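Local coordinates for protein minor fimbrium anchoring subunit Mfa2 (Porphyromonas gingivalis, PDB 5NFI) that attaches the minor fimbriae of the bacterium to its outer membrane through the shaft subunit Mfa1 and regulates their length, at residues Tyr142-Thr147 and Cys246-Asp251. Residues are numbered along the deposited sequence; the frame is centred on the assembly and turned at random.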
loop_
_atom_site.group_PDB
_atom_site.type_symbol
_atom_site.label_atom_id
_atom_site.label_comp_id
_atom_site.label_asym_id
_atom_site.label_seq_id
_atom_site.Cartn_x
_atom_site.Cartn_y
_atom_site.Cartn_z
ATOM N N TYR A 142 -1.985 -0.257 -3.242
ATOM C CA TYR A 142 -1.291 0.148 -2.026
ATOM C C TYR A 142 -0.027 -0.680 -1.783
ATOM O O TYR A 142 0.878 -0.226 -1.088
ATOM C CB TYR A 142 -2.199 -0.002 -0.807
ATOM C CG TYR A 142 -3.024 1.210 -0.447
ATOM C CD1 TYR A 142 -3.297 2.208 -1.379
ATOM C CD2 TYR A 142 -3.529 1.359 0.840
ATOM C CE1 TYR A 142 -4.044 3.313 -1.034
ATOM C CE2 TYR A 142 -4.271 2.455 1.189
ATOM C CZ TYR A 142 -4.527 3.427 0.255
ATOM O OH TYR A 142 -5.276 4.524 0.624
ATOM N N THR A 143 0.004 -1.910 -2.310
ATOM C CA THR A 143 1.229 -2.699 -2.297
ATOM C C THR A 143 2.297 -2.068 -3.207
ATOM O O THR A 143 1.996 -1.426 -4.234
ATOM C CB THR A 143 1.014 -4.153 -2.745
ATOM O OG1 THR A 143 -0.054 -4.206 -3.693
ATOM C CG2 THR A 143 0.725 -5.076 -1.564
ATOM N N ASN A 144 3.548 -2.241 -2.806
ATOM C CA ASN A 144 4.685 -1.755 -3.566
ATOM C C ASN A 144 5.709 -2.839 -3.583
ATOM O O ASN A 144 5.964 -3.457 -2.564
ATOM C CB ASN A 144 5.269 -0.496 -2.954
ATOM C CG ASN A 144 4.342 0.668 -3.056
ATOM O OD1 ASN A 144 4.215 1.274 -4.116
ATOM N ND2 ASN A 144 3.711 1.019 -1.941
ATOM N N ARG A 145 6.277 -3.072 -4.751
ATOM C CA ARG A 145 7.335 -4.046 -4.920
ATOM C C ARG A 145 8.633 -3.280 -5.033
ATOM O O ARG A 145 8.796 -2.441 -5.917
ATOM C CB ARG A 145 7.086 -4.921 -6.154
ATOM C CG ARG A 145 5.871 -5.824 -6.013
ATOM C CD ARG A 145 5.318 -6.210 -7.367
ATOM N NE ARG A 145 4.718 -5.064 -8.046
ATOM C CZ ARG A 145 3.482 -4.614 -7.821
ATOM N NH1 ARG A 145 3.028 -3.552 -8.484
ATOM N NH2 ARG A 145 2.697 -5.220 -6.934
ATOM N N VAL A 146 9.543 -3.548 -4.111
ATOM C CA VAL A 146 10.768 -2.781 -4.009
ATOM C C VAL A 146 11.985 -3.688 -4.085
ATOM O O VAL A 146 12.216 -4.503 -3.191
ATOM C CB VAL A 146 10.826 -1.969 -2.693
ATOM C CG1 VAL A 146 11.981 -0.992 -2.737
ATOM C CG2 VAL A 146 9.522 -1.224 -2.449
ATOM N N THR A 147 12.753 -3.540 -5.160
ATOM C CA THR A 147 13.997 -4.266 -5.331
ATOM C C THR A 147 15.185 -3.372 -4.962
ATOM O O THR A 147 15.264 -2.203 -5.376
ATOM C CB THR A 147 14.161 -4.758 -6.772
ATOM O OG1 THR A 147 12.925 -5.324 -7.225
ATOM C CG2 THR A 147 15.260 -5.802 -6.864
ATOM N N CYS A 246 1.590 7.286 -8.645
ATOM C CA CYS A 246 1.338 6.674 -9.951
ATOM C C CYS A 246 2.115 5.389 -10.136
ATOM O O CYS A 246 1.857 4.636 -11.072
ATOM C CB CYS A 246 1.693 7.638 -11.090
ATOM S SG CYS A 246 0.819 9.201 -11.060
ATOM N N ILE A 247 3.069 5.137 -9.246
ATOM C CA ILE A 247 3.992 4.021 -9.435
ATOM C C ILE A 247 3.963 3.055 -8.247
ATOM O O ILE A 247 3.566 3.438 -7.148
ATOM C CB ILE A 247 5.430 4.552 -9.668
ATOM C CG1 ILE A 247 6.278 3.511 -10.384
ATOM C CG2 ILE A 247 6.075 4.989 -8.371
ATOM C CD1 ILE A 247 5.790 3.223 -11.790
ATOM N N ASN A 248 4.366 1.803 -8.466
ATOM C CA ASN A 248 4.341 0.785 -7.398
ATOM C C ASN A 248 5.506 -0.205 -7.449
ATOM O O ASN A 248 5.503 -1.221 -6.755
ATOM C CB ASN A 248 3.020 0.003 -7.441
ATOM C CG ASN A 248 1.827 0.868 -7.125
ATOM O OD1 ASN A 248 1.183 1.424 -8.018
ATOM N ND2 ASN A 248 1.537 1.012 -5.846
ATOM N N ASP A 249 6.500 0.088 -8.278
ATOM C CA ASP A 249 7.671 -0.762 -8.390
ATOM C C ASP A 249 8.926 0.077 -8.307
ATOM O O ASP A 249 9.050 1.096 -8.979
ATOM C CB ASP A 249 7.633 -1.555 -9.688
ATOM C CG ASP A 249 6.660 -2.704 -9.617
ATOM O OD1 ASP A 249 5.451 -2.423 -9.540
ATOM O OD2 ASP A 249 7.099 -3.879 -9.623
ATOM N N PHE A 250 9.857 -0.339 -7.464
ATOM C CA PHE A 250 10.996 0.510 -7.173
ATOM C C PHE A 250 12.308 -0.262 -7.279
ATOM O O PHE A 250 12.590 -1.130 -6.455
ATOM C CB PHE A 250 10.838 1.140 -5.784
ATOM C CG PHE A 250 9.667 2.074 -5.674
ATOM C CD1 PHE A 250 8.403 1.591 -5.333
ATOM C CD2 PHE A 250 9.818 3.433 -5.909
ATOM C CE1 PHE A 250 7.313 2.441 -5.237
ATOM C CE2 PHE A 250 8.726 4.305 -5.816
ATOM C CZ PHE A 250 7.466 3.800 -5.479
ATOM N N ASP A 251 13.089 0.034 -8.317
ATOM C CA ASP A 251 14.413 -0.557 -8.445
ATOM C C ASP A 251 15.399 0.417 -7.823
ATOM O O ASP A 251 15.533 1.551 -8.272
ATOM C CB ASP A 251 14.785 -0.858 -9.897
ATOM C CG ASP A 251 15.773 -2.016 -10.009
ATOM O OD1 ASP A 251 16.240 -2.492 -8.953
ATOM O OD2 ASP A 251 16.102 -2.461 -11.135
#
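F250, R145 and N248 give up the most surface where strand 249-258 aligns in parallel with strand 133-151, and each meets its partner differently. The pairing joins two strands far apart in sequence in a beta-rich member of the fimbrillin superfamily. The backbone supplies the frame: the R145 N-H is donated to N248 O (2.8 Å), R145 O accepts F250 N, and T147 N then reaches F250 O at 2.7 Å. One residue thus bonds to both neighbours of the residue it faces, D249, the alternation that defines a parallel pair.

On the face carrying R145, D249 and T147, the guanidinium takes the carboxylate side-on. NE points to OD2 of D249 at 3.1 Å, almost within its own plane, while NH1 reaches OD1 of D249 at 2.9 Å; both oxygens are met on their syn sides, though the two planes stand 42° apart. A bend at chi3 (-69°) folds the arginine back over N248 O, and its NH2 pairs with E141.

On the other face V146 CG1 packs on F250 CB, and N144 OD1 lies at the edge of the F250 ring, 3.5 Å from CE1; L203 O takes N144 ND2, and L205 and L244 also touch the F250 side chain.

Just before the strand begins, N248 ND2 bonds to T143 O (3.0 Å) and, weakly, to N144 OD1.

With the ion pair facing across adjacent parallel strands, E141 and D249 probably share the arginine's positive charge, while the buried N248 amide is satisfied at both ends, ND2 by the carbonyls of T143 and E141 and OD1 by the R140 side chain.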